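Local coordinates for nicotinate-nucleotide--dimethylbenzimidazole phosphoribosyltransferase (Thermus thermophilus HB8, PDB 1WX1), which probably transfers the phosphoribosyl group of nicotinate mononucleotide to 5,6-dimethylbenzimidazole, releasing nicotinate and forming alpha-ribazole 5'-phosphate for cobalamin biosynthesis, at residues 123-128 and 206-211; 129-134 and 221-226; 169-174 and 251-256; 52-57 and 227-232; 173-178 and 257-262. One frame throughout, in Å; residues are numbered along the deposited sequence.

Interaction 1: residues 123-128 and 206-211; sequences ANLAQG and ARALAR. With NA (sodium ion), chain C.
Arg211 clasps the backbone of a loop that opens with an Asx turn at Asn124, where OD1 accepts from Ala126 N. The tight part is the grip on Leu125 O. Arg211 brings both terminal nitrogens end-on to this one acceptor: NH1 donates to Leu125 O at 2.8 Å and NH2 donates to the same Leu125 O at 2.7 Å, each bond well bent. Gly128 packs over one face of the guanidinium, whose NE forms a salt bridge with Glu224. Beside this grip, Leu125 CD1 rests on Ala208 CB at 3.9 Å, and the leucine also touches Ala170 of helix 167-179. An alanine here would remove both donors to Leu125 O, and Glu224 would probably be left without its salt-bridge mate and the loop less firmly held.

The outer side is looser and wetter. The Arg207 chain, kinked at chi3 (-70°), directs NE to Ala126 O at 3.1 Å along a nearly straight bond (166°). Its NH2 makes a weak, bent bond to Gln127 OE1; the amide and guanidinium planes are 71° apart, and Gln127 NE2 is held by Glu61. A water accepts from Arg211 NH1 and donates weakly to Ala126 O. Outermost, a sodium ion binds Gln127 O at 2.5 Å, with three waters also among its ligands.

Interaction 2: residues 129-134 and 221-226; sequences PAMTPE and VAAEVG
Pro129 and the residues after it run past the C-terminal end of helix 218-225, whose last carbonyls accept N-H groups from this loop, and lead into a capping box at the start of helix 133-152. Pro129 comes first, lying against Glu224: its CA makes a C-H...O contact with Glu224 O at 3.4 Å, and its ring crosses the glutamate obliquely, CB 3.6 Å from Glu224 OE1. That carboxylate reaches the proline because the Glu224 chain folds at chi2 (79°), and its OE1 also forms a salt bridge with Arg211. Ala130 follows. Its N donates to Glu224 O at 3.1 Å, arriving from above the carbonyl plane (54° out of it), while its methyl presses on Gly226 O.

Met131 donates next, N to Ala223 O at 3.0 Å. Its CG sits between the backbone N and the carbonyl carbon (chi1 70°), which lays the chain along the helix end: CG lies 3.5 Å from Ala223 CA, and CE, turned in at chi3, lies 3.8 Å from Ala222 O and also meets Gly226, the residue that leaves the helix. The thioether reaches on to Leu228 of helix 228-242. An alanine here would probably open a gap between Ala223, Gly226 and Leu228.

Thr132 then turns away to N-cap helix 133-152, its OG1 capping a backbone N while its own N bonds Glu135 OE1. Pro133, in the first turn, closes the walk with its CA 3.9 Å from Ala223 CB.

Interaction 3: residues 169-174 and 251-256; sequences TAAAAL and GFPVTA
Ala171 and its neighbours meet Phe252, Pro253 and Ala256 in a fully buried helix-helix contact, in which helix 167-179 packs on the first turn and a half of helix 252-264. The two helices run in roughly the same direction, crossing at 39° with local axes 8.7 Å apart, a close approach made possible by small side chains on both surfaces. At the centre, the Ala171 methyl meets three residues of the other helix: its CB lies 3.6 Å from Pro253 CA, 3.8 Å from Phe252 CE1 and 3.9 Å from Ala256 CB.

Phe252 extends the contact along the other helix. With CG anti to its own N (chi1 -172°), the ring is swung out from the start of its helix and laid obliquely over the turn at Ala171 and Ala172, where CE1 lies 3.6 Å from Ala172 N and CZ 3.7 Å from Ala172 CA. One turn further on, Leu174 CD2 comes within 3.8 Å of Ala256 O. The contact is wholly van der Waals. The helix start behind it is braced separately by Gly251, at the N-cap, whose O takes both N and OG1 of Thr255.

The predicted proton acceptor Glu304 has its side chain about 10 Å from that of Pro253. Leu230 of helix 228-242 touches both Ala170 and Pro253, helix 195-210 covers Thr169 and Ala172, and helix 281-290 backs Thr255 and Ala256. The paired helices themselves follow strands 157-163 and 247-249, neighbours in the parallel sheet.

Interaction 4: residues 52-57 and 227-232; sequences AAADHG and GLELVA
His56 and Glu229 join strand 47-54 with its following loop to the first turn of helix 228-242 by a direct hydrogen bond. His56 NE2 donates to Glu229 OE2 at 2.6 Å, nearly straight, in the plane of the ring and on the syn lone pair of the oxygen. The Glu229 chain folds at chi2 (-86°) to bring its carboxylate there, the plane 58° from that of the ring. Asn167 ND2 is a second donor to OE2.

A water adds an indirect link. It donates to Asp55 O and Glu229 OE1 and accepts from Leu228 N, each at 2.9 Å, and it lies above one face of the His56 ring, near its rim.

The apolar contacts are small: Ala54 CB meets Leu228 CB at 3.8 Å, and Ala52 CB meets Ala232 CB at 4.1 Å. Gly227, the N-cap, lets the ring come close, with His56 CE1 3.7 Å from Gly227 CA; a CB there would clash.

Helix and strand run almost antiparallel (158°), the packing of a layered alpha/beta fold. The polar cluster lies at the C-terminal end of a parallel strand, where such folds commonly place their active site; the predicted proton acceptor Glu304 has its side chain about 9 Å from that of Ala53.

Interaction 5: residues 173-178 and 257-262; sequences ALTAAL and GALLAW
Leu259 meets both Thr175 and Leu178 where helices 167-179 and 252-264 continue side by side, their local axes 9.7 Å apart and inclined by 32°. Its CB touches Leu178 CD1 at 4.0 Å. CG, anti to the carbonyl carbon (chi1 -74°), carries the branch toward the N-terminal side of that leucine, so that CD1 crosses Thr175 obliquely and ends 4.0 Å from Thr175 CG2. The other methyl, CD2, points away from both Thr175 and Leu178. Thr175 OG1, 4.2 Å from Leu259 CD1, is bonded to Ala171 O, one turn back, and to Gln286 NE2.

Leu178 reaches the other backbone. Its CD1 fits against the chain between Leu259 and Leu260, 3.6 Å from Leu260 N and 4.1 Å from Leu260 CB. Leu174 CD2 only grazes Leu260 CB, at 4.5 Å. Leucines thus span a separation slightly wider than that at the alanine-rich start of this helix pair.

Helix 281-290 lies beside Leu259 through Gln286 and Leu290. Leu260 packs against Pro218 and Ala222 of helix 218-225 and Ala234 of helix 228-242, so the pair is wedged among three other helices.

How the interactions relate
From the N terminus, strand 47-54 begins the widest loop, which interaction 4 closes some 170 residues later at helix 228-242. Interactions 1 and 2 are nested inside it and cross each other: residues 123-134 meet first the last part of helix 195-210 and the residues beside it, then the end of helix 218-225, and a salt bridge joins the two contacts. Interactions 3 and 5 both start from helix 167-179 and end on successive turns of helix 252-264, crossing the other three. Leu230, packing on Ala170 and Pro253, connects interaction 4 with interaction 3. Together the contacts tie the parallel sheet to its covering helices and the sodium-bearing loop.

Interaction 1: residues 123-128 and 206-211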
# COMPACT_ATOMS: atom_id res chain seq x y z
N ALA A 123 -27.34 -23.76 -7.76
CA ALA A 123 -28.73 -23.84 -7.32
C ALA A 123 -28.76 -22.93 -6.09
O ALA A 123 -27.70 -22.49 -5.62
CB ALA A 123 -29.07 -25.28 -6.93
N ASN A 124 -29.95 -22.64 -5.57
CA ASN A 124 -30.10 -21.78 -4.39
C ASN A 124 -29.58 -22.50 -3.15
O ASN A 124 -30.20 -23.44 -2.67
CB ASN A 124 -31.59 -21.44 -4.19
CG ASN A 124 -31.81 -20.38 -3.13
OD1 ASN A 124 -30.95 -20.14 -2.28
ND2 ASN A 124 -32.98 -19.76 -3.16
N LEU A 125 -28.45 -22.03 -2.62
CA LEU A 125 -27.83 -22.67 -1.45
C LEU A 125 -28.68 -22.64 -0.18
O LEU A 125 -28.44 -23.40 0.75
CB LEU A 125 -26.46 -22.03 -1.17
CG LEU A 125 -26.43 -20.58 -0.68
CD1 LEU A 125 -26.57 -20.56 0.84
CD2 LEU A 125 -25.10 -19.93 -1.08
N ALA A 126 -29.68 -21.75 -0.14
CA ALA A 126 -30.54 -21.66 1.02
C ALA A 126 -31.63 -22.72 1.01
O ALA A 126 -32.27 -22.99 2.03
CB ALA A 126 -31.18 -20.27 1.10
N GLN A 127 -31.84 -23.35 -0.15
CA GLN A 127 -32.90 -24.34 -0.30
C GLN A 127 -32.40 -25.76 -0.60
O GLN A 127 -33.18 -26.71 -0.56
CB GLN A 127 -33.86 -23.91 -1.41
CG GLN A 127 -34.39 -22.49 -1.24
CD GLN A 127 -35.25 -22.33 -0.00
OE1 GLN A 127 -35.73 -23.31 0.57
NE2 GLN A 127 -35.44 -21.09 0.42
N GLY A 128 -31.12 -25.89 -0.90
CA GLY A 128 -30.57 -27.21 -1.20
C GLY A 128 -29.12 -27.09 -1.61
O GLY A 128 -28.57 -25.99 -1.62
N ALA A 206 -27.68 -20.10 7.64
CA ALA A 206 -28.11 -21.06 8.64
C ALA A 206 -28.74 -22.29 7.97
O ALA A 206 -28.51 -23.42 8.40
CB ALA A 206 -29.12 -20.41 9.60
N ARG A 207 -29.52 -22.07 6.92
CA ARG A 207 -30.17 -23.17 6.21
C ARG A 207 -29.12 -24.08 5.59
O ARG A 207 -29.22 -25.31 5.69
CB ARG A 207 -31.08 -22.63 5.11
CG ARG A 207 -32.07 -21.58 5.58
CD ARG A 207 -33.47 -22.14 5.77
NE ARG A 207 -34.10 -22.47 4.50
CZ ARG A 207 -35.39 -22.77 4.37
NH1 ARG A 207 -36.18 -22.78 5.43
NH2 ARG A 207 -35.88 -23.07 3.18
N ALA A 208 -28.13 -23.49 4.94
CA ALA A 208 -27.07 -24.26 4.30
C ALA A 208 -26.30 -25.11 5.30
O ALA A 208 -26.04 -26.29 5.06
CB ALA A 208 -26.11 -23.32 3.56
N LEU A 209 -25.95 -24.51 6.43
CA LEU A 209 -25.20 -25.22 7.46
C LEU A 209 -26.01 -26.41 7.98
O LEU A 209 -25.47 -27.48 8.23
CB LEU A 209 -24.86 -24.28 8.62
CG LEU A 209 -23.91 -23.12 8.29
CD1 LEU A 209 -23.76 -22.22 9.50
CD2 LEU A 209 -22.55 -23.67 7.86
N ALA A 210 -27.32 -26.21 8.12
CA ALA A 210 -28.21 -27.26 8.60
C ALA A 210 -28.17 -28.52 7.73
O ALA A 210 -28.47 -29.61 8.21
CB ALA A 210 -29.64 -26.73 8.69
N ARG A 211 -27.79 -28.38 6.47
CA ARG A 211 -27.74 -29.55 5.60
C ARG A 211 -26.47 -30.38 5.80
O ARG A 211 -26.38 -31.52 5.35
CB ARG A 211 -27.85 -29.14 4.12
CG ARG A 211 -29.20 -28.56 3.72
CD ARG A 211 -29.36 -28.56 2.19
NE ARG A 211 -28.31 -27.78 1.53
CZ ARG A 211 -28.27 -26.45 1.49
NH1 ARG A 211 -29.22 -25.74 2.08
NH2 ARG A 211 -27.26 -25.83 0.88
NA NA C . -35.20 -27.56 -1.70
O HOH W 1 -32.16 -26.18 2.86
O HOH W 2 -35.65 -28.61 0.81
O HOH W 3 -33.62 -29.75 -1.91
O HOH W 4 -34.27 -26.58 -3.99

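Interaction 2: residues 129-134 and 221-226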
# COMPACT_ATOMS: atom_id res chain seq x y z
N PRO A 129 -28.45 -28.21 -1.94
CA PRO A 129 -27.04 -28.16 -2.34
C PRO A 129 -26.82 -27.22 -3.52
O PRO A 129 -27.56 -27.25 -4.50
CB PRO A 129 -26.72 -29.61 -2.68
CG PRO A 129 -28.05 -30.17 -3.10
CD PRO A 129 -28.99 -29.57 -2.09
N ALA A 130 -25.79 -26.39 -3.41
CA ALA A 130 -25.48 -25.43 -4.46
C ALA A 130 -25.06 -26.10 -5.76
O ALA A 130 -25.39 -25.63 -6.85
CB ALA A 130 -24.38 -24.48 -3.98
N MET A 131 -24.34 -27.21 -5.65
CA MET A 131 -23.87 -27.95 -6.82
C MET A 131 -23.55 -29.38 -6.37
O MET A 131 -23.59 -29.67 -5.18
CB MET A 131 -22.59 -27.30 -7.36
CG MET A 131 -21.39 -27.49 -6.44
SD MET A 131 -20.02 -26.33 -6.71
CE MET A 131 -20.52 -25.00 -5.64
N THR A 132 -23.24 -30.25 -7.32
CA THR A 132 -22.89 -31.63 -6.97
C THR A 132 -21.38 -31.70 -6.74
O THR A 132 -20.63 -30.82 -7.18
CB THR A 132 -23.22 -32.62 -8.10
OG1 THR A 132 -22.44 -32.30 -9.26
CG2 THR A 132 -24.70 -32.56 -8.45
N PRO A 133 -20.91 -32.73 -6.03
CA PRO A 133 -19.47 -32.86 -5.78
C PRO A 133 -18.69 -32.93 -7.10
O PRO A 133 -17.58 -32.43 -7.20
CB PRO A 133 -19.38 -34.15 -4.97
CG PRO A 133 -20.66 -34.12 -4.18
CD PRO A 133 -21.67 -33.71 -5.23
N GLU A 134 -19.30 -33.56 -8.10
CA GLU A 134 -18.69 -33.70 -9.42
C GLU A 134 -18.49 -32.34 -10.09
O GLU A 134 -17.47 -32.09 -10.74
CB GLU A 134 -19.57 -34.62 -10.28
CG GLU A 134 -18.99 -34.99 -11.64
CD GLU A 134 -19.22 -33.93 -12.70
OE1 GLU A 134 -20.22 -33.19 -12.59
OE2 GLU A 134 -18.41 -33.86 -13.64
N VAL A 221 -18.32 -30.35 1.25
CA VAL A 221 -18.88 -29.23 1.99
C VAL A 221 -19.07 -28.03 1.07
O VAL A 221 -20.14 -27.41 1.05
CB VAL A 221 -17.94 -28.83 3.16
CG1 VAL A 221 -18.38 -27.51 3.76
CG2 VAL A 221 -17.96 -29.92 4.24
N ALA A 222 -18.04 -27.71 0.29
CA ALA A 222 -18.11 -26.58 -0.64
C ALA A 222 -19.23 -26.76 -1.66
O ALA A 222 -19.93 -25.80 -2.00
CB ALA A 222 -16.77 -26.43 -1.35
N ALA A 223 -19.38 -27.98 -2.16
CA ALA A 223 -20.42 -28.27 -3.14
C ALA A 223 -21.79 -28.00 -2.54
O ALA A 223 -22.68 -27.45 -3.19
CB ALA A 223 -20.32 -29.73 -3.58
N GLU A 224 -21.95 -28.38 -1.28
CA GLU A 224 -23.22 -28.20 -0.59
C GLU A 224 -23.61 -26.76 -0.31
O GLU A 224 -24.76 -26.37 -0.49
CB GLU A 224 -23.20 -28.98 0.73
CG GLU A 224 -24.52 -28.98 1.47
CD GLU A 224 -25.51 -29.96 0.89
OE1 GLU A 224 -26.72 -29.69 0.93
OE2 GLU A 224 -25.06 -31.03 0.40
N VAL A 225 -22.65 -25.94 0.12
CA VAL A 225 -22.98 -24.58 0.51
C VAL A 225 -22.25 -23.43 -0.17
O VAL A 225 -22.56 -22.28 0.12
CB VAL A 225 -22.75 -24.39 2.03
CG1 VAL A 225 -23.28 -25.59 2.80
CG2 VAL A 225 -21.25 -24.20 2.30
N GLY A 226 -21.30 -23.73 -1.05
CA GLY A 226 -20.54 -22.66 -1.68
C GLY A 226 -20.95 -22.19 -3.06
O GLY A 226 -22.12 -22.25 -3.43

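Interaction 3: residues 169-174 and 251-256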
# COMPACT_ATOMS: atom_id res chain seq x y z
N THR A 169 -22.72 -14.20 0.11
CA THR A 169 -23.55 -15.08 0.92
C THR A 169 -22.96 -16.48 0.84
O THR A 169 -22.83 -17.16 1.85
CB THR A 169 -25.02 -15.08 0.42
OG1 THR A 169 -25.58 -13.78 0.60
CG2 THR A 169 -25.85 -16.08 1.21
N ALA A 170 -22.59 -16.90 -0.37
CA ALA A 170 -21.98 -18.22 -0.56
C ALA A 170 -20.65 -18.26 0.20
O ALA A 170 -20.29 -19.28 0.78
CB ALA A 170 -21.75 -18.50 -2.05
N ALA A 171 -19.92 -17.14 0.17
CA ALA A 171 -18.63 -17.07 0.87
C ALA A 171 -18.84 -17.17 2.38
O ALA A 171 -18.05 -17.80 3.08
CB ALA A 171 -17.93 -15.76 0.52
N ALA A 172 -19.91 -16.55 2.88
CA ALA A 172 -20.22 -16.60 4.30
C ALA A 172 -20.56 -18.02 4.72
O ALA A 172 -20.13 -18.49 5.78
CB ALA A 172 -21.38 -15.66 4.62
N ALA A 173 -21.34 -18.71 3.89
CA ALA A 173 -21.74 -20.08 4.19
C ALA A 173 -20.53 -21.01 4.21
O ALA A 173 -20.36 -21.80 5.14
CB ALA A 173 -22.75 -20.56 3.15
N LEU A 174 -19.69 -20.89 3.19
CA LEU A 174 -18.50 -21.72 3.09
C LEU A 174 -17.55 -21.43 4.24
O LEU A 174 -16.96 -22.35 4.82
CB LEU A 174 -17.79 -21.47 1.75
CG LEU A 174 -16.50 -22.26 1.52
CD1 LEU A 174 -16.79 -23.76 1.63
CD2 LEU A 174 -15.93 -21.94 0.15
N GLY A 251 -10.32 -10.14 -1.22
CA GLY A 251 -11.36 -9.97 -0.21
C GLY A 251 -12.01 -11.19 0.39
O GLY A 251 -11.45 -12.29 0.36
N PHE A 252 -13.22 -11.00 0.91
CA PHE A 252 -14.00 -12.04 1.58
C PHE A 252 -14.26 -13.31 0.75
O PHE A 252 -13.95 -14.42 1.20
CB PHE A 252 -15.31 -11.42 2.09
CG PHE A 252 -16.13 -12.32 2.97
CD1 PHE A 252 -17.47 -12.59 2.66
CD2 PHE A 252 -15.59 -12.89 4.12
CE1 PHE A 252 -18.25 -13.40 3.49
CE2 PHE A 252 -16.36 -13.70 4.95
CZ PHE A 252 -17.70 -13.96 4.64
N PRO A 253 -14.84 -13.17 -0.46
CA PRO A 253 -15.11 -14.36 -1.27
C PRO A 253 -13.82 -15.07 -1.69
O PRO A 253 -13.72 -16.29 -1.64
CB PRO A 253 -15.89 -13.80 -2.46
CG PRO A 253 -16.59 -12.60 -1.87
CD PRO A 253 -15.47 -11.98 -1.05
N VAL A 254 -12.82 -14.29 -2.11
CA VAL A 254 -11.55 -14.89 -2.52
C VAL A 254 -10.89 -15.62 -1.36
O VAL A 254 -10.36 -16.72 -1.51
CB VAL A 254 -10.57 -13.82 -3.08
CG1 VAL A 254 -9.15 -14.38 -3.16
CG2 VAL A 254 -11.04 -13.37 -4.47
N THR A 255 -10.93 -15.01 -0.18
CA THR A 255 -10.33 -15.62 0.99
C THR A 255 -11.10 -16.86 1.42
O THR A 255 -10.53 -17.77 2.00
CB THR A 255 -10.23 -14.59 2.14
OG1 THR A 255 -9.46 -13.47 1.67
CG2 THR A 255 -9.51 -15.18 3.36
N ALA A 256 -12.40 -16.90 1.12
CA ALA A 256 -13.19 -18.09 1.45
C ALA A 256 -12.65 -19.22 0.58
O ALA A 256 -12.55 -20.37 1.01
CB ALA A 256 -14.67 -17.84 1.16

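Interaction 4: residues 52-57 and 227-232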
# COMPACT_ATOMS: atom_id res chain seq x y z
N ALA A 52 -12.09 -15.46 -11.15
CA ALA A 52 -13.06 -16.53 -11.39
C ALA A 52 -14.47 -15.97 -11.27
O ALA A 52 -14.78 -15.25 -10.33
CB ALA A 52 -12.84 -17.65 -10.38
N ALA A 53 -15.33 -16.31 -12.23
CA ALA A 53 -16.69 -15.80 -12.23
C ALA A 53 -17.74 -16.89 -12.38
O ALA A 53 -17.57 -17.86 -13.12
CB ALA A 53 -16.86 -14.78 -13.36
N ALA A 54 -18.85 -16.72 -11.66
CA ALA A 54 -19.96 -17.65 -11.70
C ALA A 54 -21.16 -17.01 -11.02
O ALA A 54 -21.00 -16.12 -10.19
CB ALA A 54 -19.59 -18.96 -11.00
N ASP A 55 -22.35 -17.47 -11.37
CA ASP A 55 -23.55 -16.94 -10.77
C ASP A 55 -24.04 -17.80 -9.62
O ASP A 55 -23.62 -18.95 -9.47
CB ASP A 55 -24.63 -16.74 -11.83
CG ASP A 55 -24.45 -15.43 -12.57
OD1 ASP A 55 -24.29 -15.44 -13.81
OD2 ASP A 55 -24.45 -14.38 -11.89
N HIS A 56 -24.93 -17.23 -8.81
CA HIS A 56 -25.45 -17.90 -7.62
C HIS A 56 -26.97 -17.95 -7.56
O HIS A 56 -27.64 -16.92 -7.71
CB HIS A 56 -24.91 -17.18 -6.39
CG HIS A 56 -23.42 -17.14 -6.31
ND1 HIS A 56 -22.69 -17.97 -5.48
CD2 HIS A 56 -22.51 -16.40 -6.99
CE1 HIS A 56 -21.41 -17.74 -5.64
NE2 HIS A 56 -21.26 -16.79 -6.56
N GLY A 57 -27.52 -19.13 -7.31
CA GLY A 57 -28.96 -19.27 -7.21
C GLY A 57 -29.51 -18.56 -5.98
O GLY A 57 -30.70 -18.22 -5.93
N GLY A 227 -19.95 -21.71 -3.80
CA GLY A 227 -20.16 -21.22 -5.15
C GLY A 227 -19.10 -21.81 -6.07
O GLY A 227 -18.02 -22.20 -5.62
N LEU A 228 -19.41 -21.87 -7.36
CA LEU A 228 -18.47 -22.43 -8.33
C LEU A 228 -17.15 -21.68 -8.42
O LEU A 228 -16.09 -22.30 -8.48
CB LEU A 228 -19.13 -22.47 -9.71
CG LEU A 228 -20.28 -23.48 -9.80
CD1 LEU A 228 -21.25 -23.06 -10.89
CD2 LEU A 228 -19.72 -24.88 -10.07
N GLU A 229 -17.20 -20.35 -8.44
CA GLU A 229 -15.99 -19.56 -8.54
C GLU A 229 -15.18 -19.64 -7.25
O GLU A 229 -13.96 -19.46 -7.26
CB GLU A 229 -16.31 -18.09 -8.90
CG GLU A 229 -16.71 -17.20 -7.73
CD GLU A 229 -18.19 -17.27 -7.41
OE1 GLU A 229 -18.77 -18.38 -7.50
OE2 GLU A 229 -18.76 -16.22 -7.04
N LEU A 230 -15.84 -19.91 -6.13
CA LEU A 230 -15.13 -20.02 -4.86
C LEU A 230 -14.28 -21.29 -4.88
O LEU A 230 -13.15 -21.32 -4.39
CB LEU A 230 -16.11 -20.05 -3.68
CG LEU A 230 -17.08 -18.86 -3.55
CD1 LEU A 230 -17.85 -18.97 -2.23
CD2 LEU A 230 -16.31 -17.54 -3.59
N VAL A 231 -14.84 -22.36 -5.45
CA VAL A 231 -14.14 -23.63 -5.55
C VAL A 231 -13.01 -23.47 -6.59
O VAL A 231 -11.92 -24.00 -6.41
CB VAL A 231 -15.09 -24.75 -5.99
CG1 VAL A 231 -14.33 -26.05 -6.21
CG2 VAL A 231 -16.18 -24.94 -4.94
N ALA A 232 -13.28 -22.73 -7.66
CA ALA A 232 -12.27 -22.50 -8.69
C ALA A 232 -11.12 -21.71 -8.07
O ALA A 232 -9.95 -21.94 -8.40
CB ALA A 232 -12.87 -21.72 -9.86
O HOH W 5 -21.25 -19.80 -8.08

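Interaction 5: residues 173-178 and 257-262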
# COMPACT_ATOMS: atom_id res chain seq x y z
N ALA A 173 -21.34 -18.71 3.89
CA ALA A 173 -21.74 -20.08 4.19
C ALA A 173 -20.53 -21.01 4.21
O ALA A 173 -20.36 -21.80 5.14
CB ALA A 173 -22.75 -20.56 3.15
N LEU A 174 -19.69 -20.89 3.19
CA LEU A 174 -18.50 -21.72 3.09
C LEU A 174 -17.55 -21.43 4.24
O LEU A 174 -16.96 -22.35 4.82
CB LEU A 174 -17.79 -21.47 1.75
CG LEU A 174 -16.50 -22.26 1.52
CD1 LEU A 174 -16.79 -23.76 1.63
CD2 LEU A 174 -15.93 -21.94 0.15
N THR A 175 -17.40 -20.16 4.58
CA THR A 175 -16.50 -19.79 5.67
C THR A 175 -17.02 -20.35 7.00
O THR A 175 -16.27 -20.95 7.76
CB THR A 175 -16.37 -18.26 5.78
OG1 THR A 175 -15.77 -17.76 4.57
CG2 THR A 175 -15.50 -17.88 6.97
N ALA A 176 -18.31 -20.16 7.25
CA ALA A 176 -18.92 -20.65 8.48
C ALA A 176 -18.77 -22.17 8.58
O ALA A 176 -18.42 -22.70 9.64
CB ALA A 176 -20.40 -20.26 8.54
N ALA A 177 -19.02 -22.87 7.48
CA ALA A 177 -18.92 -24.32 7.45
C ALA A 177 -17.50 -24.83 7.71
O ALA A 177 -17.30 -25.74 8.51
CB ALA A 177 -19.43 -24.85 6.11
N LEU A 178 -16.52 -24.23 7.04
CA LEU A 178 -15.13 -24.64 7.21
C LEU A 178 -14.54 -24.27 8.57
O LEU A 178 -13.73 -25.01 9.11
CB LEU A 178 -14.25 -24.02 6.11
CG LEU A 178 -14.61 -24.37 4.67
CD1 LEU A 178 -13.62 -23.70 3.72
CD2 LEU A 178 -14.57 -25.87 4.49
N GLY A 257 -12.31 -18.89 -0.67
CA GLY A 257 -11.76 -19.89 -1.57
C GLY A 257 -10.42 -20.38 -1.05
O GLY A 257 -10.10 -21.56 -1.12
N ALA A 258 -9.61 -19.46 -0.53
CA ALA A 258 -8.30 -19.83 0.01
C ALA A 258 -8.44 -20.75 1.22
O ALA A 258 -7.63 -21.65 1.42
CB ALA A 258 -7.53 -18.57 0.39
N LEU A 259 -9.47 -20.51 2.04
CA LEU A 259 -9.70 -21.35 3.22
C LEU A 259 -9.97 -22.78 2.79
O LEU A 259 -9.51 -23.75 3.42
CB LEU A 259 -10.89 -20.82 4.04
CG LEU A 259 -10.65 -19.54 4.85
CD1 LEU A 259 -11.95 -19.12 5.52
CD2 LEU A 259 -9.57 -19.79 5.90
N LEU A 260 -10.73 -22.92 1.70
CA LEU A 260 -11.05 -24.24 1.18
C LEU A 260 -9.76 -24.94 0.72
O LEU A 260 -9.55 -26.12 1.00
CB LEU A 260 -12.03 -24.13 0.00
CG LEU A 260 -12.38 -25.45 -0.70
CD1 LEU A 260 -12.88 -26.48 0.31
CD2 LEU A 260 -13.44 -25.18 -1.77
N ALA A 261 -8.91 -24.19 0.02
CA ALA A 261 -7.64 -24.73 -0.46
C ALA A 261 -6.78 -25.15 0.73
O ALA A 261 -6.15 -26.21 0.71
CB ALA A 261 -6.91 -23.67 -1.30
N TRP A 262 -6.75 -24.31 1.75
CA TRP A 262 -5.99 -24.57 2.96
C TRP A 262 -6.45 -25.87 3.63
O TRP A 262 -5.63 -26.68 4.08
CB TRP A 262 -6.14 -23.39 3.93
CG TRP A 262 -5.42 -23.54 5.23
CD1 TRP A 262 -4.15 -24.03 5.41
CD2 TRP A 262 -5.89 -23.15 6.52
NE1 TRP A 262 -3.81 -23.97 6.74
CE2 TRP A 262 -4.87 -23.45 7.45
CE3 TRP A 262 -7.10 -22.61 6.99
CZ2 TRP A 262 -4.99 -23.18 8.82
CZ3 TRP A 262 -7.22 -22.34 8.36
CH2 TRP A 262 -6.18 -22.65 9.25